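PDB 2PG0: acyl-CoA dehydrogenase from Geobacillus kaustophilus, which probably uses bound FAD to dehydrogenate acyl chains at the alpha-beta position, introducing a double bond, as in other acyl-CoA dehydrogenases. Local coordinates for residues 262-274 / 344-358. Residues are numbered along the deposited sequence; the frame is centred on the assembly and turned at random.
Sequences VMFSLTKQYVKQR and HGGYGYMEEYEIARR. With FAD (flavin-adenine dinucleotide), chain D.
Tyr-270 sends CG anti to its backbone nitrogen (chi1 -174°) and His-344 sets CG anti to its carbonyl carbon (chi1 -81°), and these settings lay the two rings against each other. The rings form an offset stack, with centroids 4.6 Å apart and planes inclined by 19°. Ile-355 CG2 covers the other imidazole face, over its centre, 3.8 Å above the plane. The ring is thus clamped from both sides, and its ND1 is hydrogen-bonded to the carbonyl of Ala-340 in helix 319-343.

About two turns earlier in the helix, Met-263 CG packs 3.6 Å from Ile-355 CD1, the two side chains crossing nearly at right angles. Arg-358, bent at chi2, directs NE and NH2 side-on to a single oxygen, Glu-354 OE2, which lies close to the guanidinium plane; the NH2 bond measures 2.8 Å. Val-262 CG1 sits centrally over one guanidinium face. Since NH1 and NH2 also reach the carbonyls of Glu-82 and Lys-83, a leucine in place of Arg-358 would probably leave Glu-354 without this charge partner and take from those carbonyls the hydrogen bonds that the arginine gives them.

Toward the cofactor, Tyr-270 OH lies 3.2 Å from Tyr-347 CD2 and is hydrogen-bonded to two waters near its ring plane. One water also lies within hydrogen-bonding distance of His-344 O and FAD O1A, though it has more acceptors in reach than protons to give; the other reaches Tyr-353 OH. Arg-274 NE donates to FAD O1A at 2.7 Å, while Gly-346 N donates to FAD O1P at 2.8 Å. Pro-132 of a neighbouring subunit accepts from Arg-274 NH1. The near-antiparallel segments 262-273 and 354-358, pieces of helices 237-273 and 354-361, thus join in the C-terminal helical domain of the acyl-CoA dehydrogenase fold, beside the FAD pyrophosphate site at a subunit interface.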
loop_
_atom_site.group_PDB
_atom_site.type_symbol
_atom_site.label_atom_id
_atom_site.label_comp_id
_atom_site.label_asym_id
_atom_site.label_seq_id
_atom_site.Cartn_x
_atom_site.Cartn_y
_atom_site.Cartn_z
ATOM N N VAL A 262 -6.675 -20.386 5.952
ATOM C CA VAL A 262 -7.506 -21.202 5.050
ATOM C C VAL A 262 -7.418 -20.706 3.611
ATOM O O VAL A 262 -7.211 -21.494 2.683
ATOM C CB VAL A 262 -9.000 -21.247 5.507
ATOM C CG1 VAL A 262 -9.897 -21.890 4.435
ATOM C CG2 VAL A 262 -9.133 -21.999 6.836
ATOM N N MET A 263 -7.584 -19.397 3.425
ATOM C CA MET A 263 -7.557 -18.812 2.086
ATOM C C MET A 263 -6.188 -18.962 1.410
ATOM O O MET A 263 -6.109 -19.199 0.194
ATOM C CB MET A 263 -8.021 -17.345 2.126
ATOM C CG MET A 263 -9.542 -17.215 2.265
ATOM S SD MET A 263 -10.194 -15.507 2.195
ATOM C CE MET A 263 -9.591 -14.879 3.762
ATOM N N PHE A 264 -5.118 -18.847 2.197
ATOM C CA PHE A 264 -3.763 -19.060 1.688
ATOM C C PHE A 264 -3.598 -20.494 1.178
ATOM O O PHE A 264 -3.083 -20.720 0.079
ATOM C CB PHE A 264 -2.721 -18.735 2.765
ATOM C CG PHE A 264 -1.309 -19.019 2.345
ATOM C CD1 PHE A 264 -0.600 -18.092 1.597
ATOM C CD2 PHE A 264 -0.696 -20.227 2.682
ATOM C CE1 PHE A 264 0.711 -18.356 1.198
ATOM C CE2 PHE A 264 0.616 -20.503 2.283
ATOM C CZ PHE A 264 1.318 -19.563 1.544
ATOM N N SER A 265 -4.057 -21.454 1.978
ATOM C CA SER A 265 -3.968 -22.870 1.611
ATOM C C SER A 265 -4.732 -23.157 0.315
ATOM O O SER A 265 -4.230 -23.857 -0.563
ATOM C CB SER A 265 -4.470 -23.762 2.747
ATOM O OG SER A 265 -4.354 -25.130 2.373
ATOM N N LEU A 266 -5.933 -22.599 0.196
ATOM C CA LEU A 266 -6.713 -22.704 -1.041
ATOM C C LEU A 266 -5.948 -22.193 -2.261
ATOM O O LEU A 266 -5.938 -22.840 -3.311
ATOM C CB LEU A 266 -8.022 -21.925 -0.912
ATOM C CG LEU A 266 -9.121 -22.570 -0.075
ATOM C CD1 LEU A 266 -10.255 -21.563 0.066
ATOM C CD2 LEU A 266 -9.610 -23.858 -0.722
ATOM N N THR A 267 -5.315 -21.030 -2.114
ATOM C CA THR A 267 -4.635 -20.370 -3.228
ATOM C C THR A 267 -3.374 -21.133 -3.619
ATOM O O THR A 267 -3.121 -21.364 -4.807
ATOM C CB THR A 267 -4.265 -18.915 -2.871
ATOM O OG1 THR A 267 -5.446 -18.230 -2.447
ATOM C CG2 THR A 267 -3.669 -18.190 -4.068
ATOM N N LYS A 268 -2.599 -21.532 -2.618
ATOM C CA LYS A 268 -1.353 -22.254 -2.868
ATOM C C LYS A 268 -1.644 -23.542 -3.628
ATOM O O LYS A 268 -0.983 -23.842 -4.633
ATOM C CB LYS A 268 -0.628 -22.561 -1.560
ATOM C CG LYS A 268 0.726 -23.244 -1.748
ATOM C CD LYS A 268 1.542 -23.222 -0.458
ATOM C CE LYS A 268 0.924 -24.105 0.620
ATOM N NZ LYS A 268 1.481 -23.821 1.990
ATOM N N GLN A 269 -2.641 -24.288 -3.152
ATOM C CA GLN A 269 -3.023 -25.541 -3.799
ATOM C C GLN A 269 -3.521 -25.311 -5.219
ATOM O O GLN A 269 -3.173 -26.069 -6.127
ATOM C CB GLN A 269 -4.042 -26.315 -2.955
ATOM C CG GLN A 269 -3.411 -26.953 -1.695
ATOM C CD GLN A 269 -2.040 -27.608 -1.963
ATOM O OE1 GLN A 269 -1.914 -28.503 -2.813
ATOM N NE2 GLN A 269 -1.011 -27.163 -1.232
ATOM N N TYR A 270 -4.307 -24.254 -5.421
ATOM C CA TYR A 270 -4.807 -23.955 -6.761
ATOM C C TYR A 270 -3.696 -23.657 -7.769
ATOM O O TYR A 270 -3.655 -24.257 -8.844
ATOM C CB TYR A 270 -5.839 -22.820 -6.758
ATOM C CG TYR A 270 -6.439 -22.628 -8.130
ATOM C CD1 TYR A 270 -7.443 -23.488 -8.588
ATOM C CD2 TYR A 270 -5.989 -21.614 -8.987
ATOM C CE1 TYR A 270 -7.994 -23.338 -9.858
ATOM C CE2 TYR A 270 -6.537 -21.460 -10.268
ATOM C CZ TYR A 270 -7.538 -22.330 -10.689
ATOM O OH TYR A 270 -8.098 -22.211 -11.946
ATOM N N VAL A 271 -2.806 -22.726 -7.430
ATOM C CA VAL A 271 -1.760 -22.308 -8.364
ATOM C C VAL A 271 -0.720 -23.413 -8.618
ATOM O O VAL A 271 -0.080 -23.434 -9.667
ATOM C CB VAL A 271 -1.086 -20.954 -7.961
ATOM C CG1 VAL A 271 -2.106 -19.817 -7.981
ATOM C CG2 VAL A 271 -0.377 -21.054 -6.598
ATOM N N LYS A 272 -0.584 -24.340 -7.672
ATOM C CA LYS A 272 0.324 -25.481 -7.837
ATOM C C LYS A 272 -0.199 -26.493 -8.868
ATOM O O LYS A 272 0.589 -27.209 -9.493
ATOM C CB LYS A 272 0.604 -26.160 -6.490
ATOM C CG LYS A 272 1.645 -25.412 -5.650
ATOM C CD LYS A 272 1.962 -26.130 -4.340
ATOM C CE LYS A 272 2.867 -27.345 -4.562
ATOM N NZ LYS A 272 3.336 -27.934 -3.265
ATOM N N GLN A 273 -1.518 -26.522 -9.063
ATOM C CA GLN A 273 -2.143 -27.482 -9.987
ATOM C C GLN A 273 -2.612 -26.867 -11.311
ATOM O O GLN A 273 -2.944 -27.592 -12.252
ATOM C CB GLN A 273 -3.313 -28.209 -9.313
ATOM C CG GLN A 273 -3.004 -28.881 -7.975
ATOM C CD GLN A 273 -1.972 -30.007 -8.059
ATOM O OE1 GLN A 273 -0.831 -29.856 -7.599
ATOM N NE2 GLN A 273 -2.374 -31.146 -8.631
ATOM N N ARG A 274 -2.666 -25.541 -11.380
ATOM C CA ARG A 274 -3.104 -24.855 -12.594
ATOM C C ARG A 274 -1.918 -24.630 -13.530
ATOM O O ARG A 274 -0.875 -24.133 -13.106
ATOM C CB ARG A 274 -3.760 -23.512 -12.236
ATOM C CG ARG A 274 -4.204 -22.674 -13.439
ATOM C CD ARG A 274 -5.354 -23.339 -14.184
ATOM N NE ARG A 274 -5.895 -22.492 -15.248
ATOM C CZ ARG A 274 -6.859 -22.871 -16.088
ATOM N NH1 ARG A 274 -7.386 -24.088 -15.988
ATOM N NH2 ARG A 274 -7.299 -22.032 -17.022
ATOM N N HIS A 344 -6.938 -16.990 -8.592
ATOM C CA HIS A 344 -7.781 -18.070 -9.130
ATOM C C HIS A 344 -8.283 -17.773 -10.563
ATOM O O HIS A 344 -8.913 -18.626 -11.208
ATOM C CB HIS A 344 -8.980 -18.336 -8.207
ATOM C CG HIS A 344 -8.674 -19.190 -7.012
ATOM N ND1 HIS A 344 -7.961 -18.729 -5.926
ATOM C CD2 HIS A 344 -9.030 -20.464 -6.714
ATOM C CE1 HIS A 344 -7.868 -19.690 -5.023
ATOM N NE2 HIS A 344 -8.513 -20.752 -5.474
ATOM N N GLY A 345 -8.012 -16.568 -11.058
ATOM C CA GLY A 345 -8.561 -16.130 -12.344
ATOM C C GLY A 345 -10.079 -16.078 -12.296
ATOM O O GLY A 345 -10.654 -15.754 -11.263
ATOM N N GLY A 346 -10.730 -16.407 -13.414
ATOM C CA GLY A 346 -12.195 -16.408 -13.496
ATOM C C GLY A 346 -12.844 -17.300 -12.446
ATOM O O GLY A 346 -13.934 -17.001 -11.953
ATOM N N TYR A 347 -12.149 -18.379 -12.079
ATOM C CA TYR A 347 -12.667 -19.350 -11.100
ATOM C C TYR A 347 -12.881 -18.782 -9.696
ATOM O O TYR A 347 -13.758 -19.247 -8.971
ATOM C CB TYR A 347 -11.801 -20.628 -11.090
ATOM C CG TYR A 347 -11.712 -21.202 -12.483
ATOM C CD1 TYR A 347 -12.721 -22.029 -12.983
ATOM C CD2 TYR A 347 -10.663 -20.853 -13.329
ATOM C CE1 TYR A 347 -12.661 -22.532 -14.292
ATOM C CE2 TYR A 347 -10.602 -21.337 -14.641
ATOM C CZ TYR A 347 -11.606 -22.173 -15.108
ATOM O OH TYR A 347 -11.551 -22.657 -16.396
ATOM N N GLY A 348 -12.109 -17.764 -9.327
ATOM C CA GLY A 348 -12.275 -17.114 -8.022
ATOM C C GLY A 348 -13.571 -16.326 -7.888
ATOM O O GLY A 348 -13.978 -15.961 -6.776
ATOM N N TYR A 349 -14.212 -16.064 -9.020
ATOM C CA TYR A 349 -15.482 -15.321 -9.061
ATOM C C TYR A 349 -16.700 -16.256 -9.160
ATOM O O TYR A 349 -17.849 -15.801 -9.161
ATOM C CB TYR A 349 -15.459 -14.334 -10.229
ATOM C CG TYR A 349 -16.403 -13.159 -10.079
ATOM C CD1 TYR A 349 -16.200 -12.192 -9.077
ATOM C CD2 TYR A 349 -17.489 -13.000 -10.945
ATOM C CE1 TYR A 349 -17.063 -11.108 -8.939
ATOM C CE2 TYR A 349 -18.352 -11.914 -10.819
ATOM C CZ TYR A 349 -18.128 -10.977 -9.812
ATOM O OH TYR A 349 -18.976 -9.911 -9.676
ATOM N N MET A 350 -16.429 -17.560 -9.228
ATOM C CA MET A 350 -17.466 -18.587 -9.357
ATOM C C MET A 350 -17.842 -19.163 -7.995
ATOM O O MET A 350 -16.978 -19.613 -7.246
ATOM C CB MET A 350 -16.979 -19.720 -10.281
ATOM C CG MET A 350 -16.676 -19.324 -11.745
ATOM S SD MET A 350 -18.078 -18.629 -12.675
ATOM C CE MET A 350 -17.556 -16.903 -12.781
ATOM N N GLU A 351 -19.135 -19.174 -7.689
ATOM C CA GLU A 351 -19.620 -19.658 -6.391
ATOM C C GLU A 351 -19.397 -21.153 -6.163
ATOM O O GLU A 351 -19.452 -21.628 -5.026
ATOM C CB GLU A 351 -21.089 -19.295 -6.202
ATOM C CG GLU A 351 -21.324 -17.790 -6.028
ATOM C CD GLU A 351 -20.805 -17.238 -4.698
ATOM O OE1 GLU A 351 -20.437 -18.029 -3.795
ATOM O OE2 GLU A 351 -20.775 -15.998 -4.562
ATOM N N GLU A 352 -19.139 -21.889 -7.243
ATOM C CA GLU A 352 -18.747 -23.295 -7.136
ATOM C C GLU A 352 -17.365 -23.475 -6.502
ATOM O O GLU A 352 -17.060 -24.548 -5.986
ATOM C CB GLU A 352 -18.815 -23.990 -8.498
ATOM C CG GLU A 352 -20.243 -24.268 -8.976
ATOM C CD GLU A 352 -20.286 -24.757 -10.413
ATOM O OE1 GLU A 352 -19.778 -25.869 -10.680
ATOM O OE2 GLU A 352 -20.818 -24.021 -11.283
ATOM N N TYR A 353 -16.531 -22.433 -6.540
ATOM C CA TYR A 353 -15.235 -22.462 -5.860
ATOM C C TYR A 353 -15.339 -21.852 -4.464
ATOM O O TYR A 353 -15.914 -20.770 -4.293
ATOM C CB TYR A 353 -14.160 -21.748 -6.689
ATOM C CG TYR A 353 -13.623 -22.595 -7.832
ATOM C CD1 TYR A 353 -14.418 -22.883 -8.943
ATOM C CD2 TYR A 353 -12.326 -23.109 -7.798
ATOM C CE1 TYR A 353 -13.939 -23.652 -9.987
ATOM C CE2 TYR A 353 -11.839 -23.890 -8.841
ATOM C CZ TYR A 353 -12.653 -24.157 -9.930
ATOM O OH TYR A 353 -12.182 -24.925 -10.978
ATOM N N GLU A 354 -14.778 -22.552 -3.475
ATOM C CA GLU A 354 -14.868 -22.144 -2.065
ATOM C C GLU A 354 -14.331 -20.732 -1.795
ATOM O O GLU A 354 -14.859 -20.019 -0.933
ATOM C CB GLU A 354 -14.132 -23.150 -1.187
ATOM C CG GLU A 354 -14.315 -22.937 0.298
ATOM C CD GLU A 354 -13.508 -23.920 1.117
ATOM O OE1 GLU A 354 -13.596 -25.140 0.846
ATOM O OE2 GLU A 354 -12.785 -23.475 2.021
ATOM N N ILE A 355 -13.285 -20.337 -2.519
ATOM C CA ILE A 355 -12.699 -19.002 -2.336
ATOM C C ILE A 355 -13.699 -17.852 -2.505
ATOM O O ILE A 355 -13.570 -16.830 -1.831
ATOM C CB ILE A 355 -11.414 -18.766 -3.192
ATOM C CG1 ILE A 355 -10.625 -17.562 -2.662
ATOM C CG2 ILE A 355 -11.733 -18.611 -4.674
ATOM C CD1 ILE A 355 -10.187 -17.716 -1.200
ATOM N N ALA A 356 -14.691 -18.022 -3.382
ATOM C CA ALA A 356 -15.709 -16.985 -3.598
ATOM C C ALA A 356 -16.426 -16.650 -2.287
ATOM O O ALA A 356 -16.576 -15.476 -1.920
ATOM C CB ALA A 356 -16.707 -17.424 -4.665
ATOM N N ARG A 357 -16.860 -17.697 -1.588
ATOM C CA ARG A 357 -17.557 -17.571 -0.312
ATOM C C ARG A 357 -16.655 -16.987 0.780
ATOM O O ARG A 357 -17.071 -16.100 1.532
ATOM C CB ARG A 357 -18.053 -18.946 0.097
ATOM C CG ARG A 357 -18.838 -19.025 1.349
ATOM C CD ARG A 357 -18.751 -20.476 1.776
ATOM N NE ARG A 357 -17.788 -20.591 2.831
ATOM C CZ ARG A 357 -17.203 -21.704 3.254
ATOM N NH1 ARG A 357 -17.415 -22.896 2.682
ATOM N NH2 ARG A 357 -16.379 -21.591 4.273
ATOM N N ARG A 358 -15.417 -17.482 0.858
ATOM C CA ARG A 358 -14.437 -16.963 1.819
ATOM C C ARG A 358 -14.234 -15.461 1.601
ATOM O O ARG A 358 -14.186 -14.694 2.563
ATOM C CB ARG A 358 -13.102 -17.707 1.701
ATOM C CG ARG A 358 -13.201 -19.234 1.886
ATOM C CD ARG A 358 -13.194 -19.621 3.343
ATOM N NE ARG A 358 -13.207 -21.077 3.527
ATOM C CZ ARG A 358 -13.371 -21.685 4.698
ATOM N NH1 ARG A 358 -13.545 -20.976 5.817
ATOM N NH2 ARG A 358 -13.371 -23.015 4.750
HETATM P PA FAD D . -5.773 -18.280 -15.794
HETATM O O1A FAD D . -5.782 -19.759 -15.471
HETATM O O2A FAD D . -5.260 -17.929 -17.167
HETATM O O5B FAD D . -4.891 -17.499 -14.694
HETATM C C5B FAD D . -5.226 -17.584 -13.326
HETATM C C4B FAD D . -4.270 -16.689 -12.553
HETATM O O4B FAD D . -2.951 -17.086 -12.868
HETATM C C3B FAD D . -4.412 -15.228 -12.962
HETATM O O3B FAD D . -4.794 -14.458 -11.856
HETATM C C2B FAD D . -3.021 -14.760 -13.297
HETATM O O2B FAD D . -2.631 -13.890 -12.261
HETATM C C1B FAD D . -2.131 -15.964 -13.103
HETATM N N9A FAD D . -1.200 -16.130 -14.234
HETATM C C8A FAD D . -1.366 -16.841 -15.399
HETATM N N7A FAD D . -0.240 -16.715 -16.144
HETATM C C5A FAD D . 0.637 -15.935 -15.466
HETATM C C6A FAD D . 1.921 -15.484 -15.745
HETATM N N6A FAD D . 2.545 -15.848 -16.864
HETATM N N1A FAD D . 2.568 -14.679 -14.826
HETATM C C2A FAD D . 1.964 -14.319 -13.638
HETATM N N3A FAD D . 0.691 -14.772 -13.364
HETATM C C4A FAD D . 0.045 -15.565 -14.262
HETATM N N1 FAD D . -13.805 -15.047 -21.944
HETATM C C2 FAD D . -14.198 -14.942 -23.271
HETATM O O2 FAD D . -13.496 -15.424 -24.163
HETATM N N3 FAD D . -15.384 -14.310 -23.595
HETATM C C4 FAD D . -16.182 -13.775 -22.596
HETATM O O4 FAD D . -17.234 -13.219 -22.900
HETATM C C4X FAD D . -15.785 -13.866 -21.256
HETATM N N5 FAD D . -16.575 -13.333 -20.247
HETATM C C5X FAD D . -16.190 -13.455 -18.926
HETATM C C6 FAD D . -17.007 -12.929 -17.926
HETATM C C7 FAD D . -16.642 -13.032 -16.589
HETATM C C7M FAD D . -17.563 -12.446 -15.554
HETATM C C8 FAD D . -15.442 -13.672 -16.254
HETATM C C8M FAD D . -14.976 -13.822 -14.842
HETATM C C9 FAD D . -14.630 -14.199 -17.252
HETATM C C9A FAD D . -14.986 -14.092 -18.597
HETATM N N10 FAD D . -14.171 -14.609 -19.607
HETATM C C10 FAD D . -14.584 -14.511 -20.930
HETATM C "C1'" FAD D . -12.806 -15.213 -19.322
HETATM C "C2'" FAD D . -11.730 -14.267 -18.763
HETATM O "O2'" FAD D . -11.171 -13.462 -19.781
HETATM C "C3'" FAD D . -10.645 -15.120 -18.097
HETATM O "O3'" FAD D . -11.135 -15.539 -16.838
HETATM C "C4'" FAD D . -9.288 -14.421 -17.931
HETATM O "O4'" FAD D . -8.708 -14.146 -19.191
HETATM C "C5'" FAD D . -8.286 -15.258 -17.134
HETATM O "O5'" FAD D . -8.251 -16.589 -17.608
HETATM P P FAD D . -8.470 -17.795 -16.572
HETATM O O1P FAD D . -9.752 -17.583 -15.810
HETATM O O2P FAD D . -8.450 -19.119 -17.304
HETATM O O3P FAD D . -7.241 -17.660 -15.531
HETATM O O HOH W 1 -7.381 -20.172 -13.334
HETATM O O HOH W 2 -9.932 -24.403 -12.776
HETATM O O HOH W 3 -10.194 -21.119 -17.946
#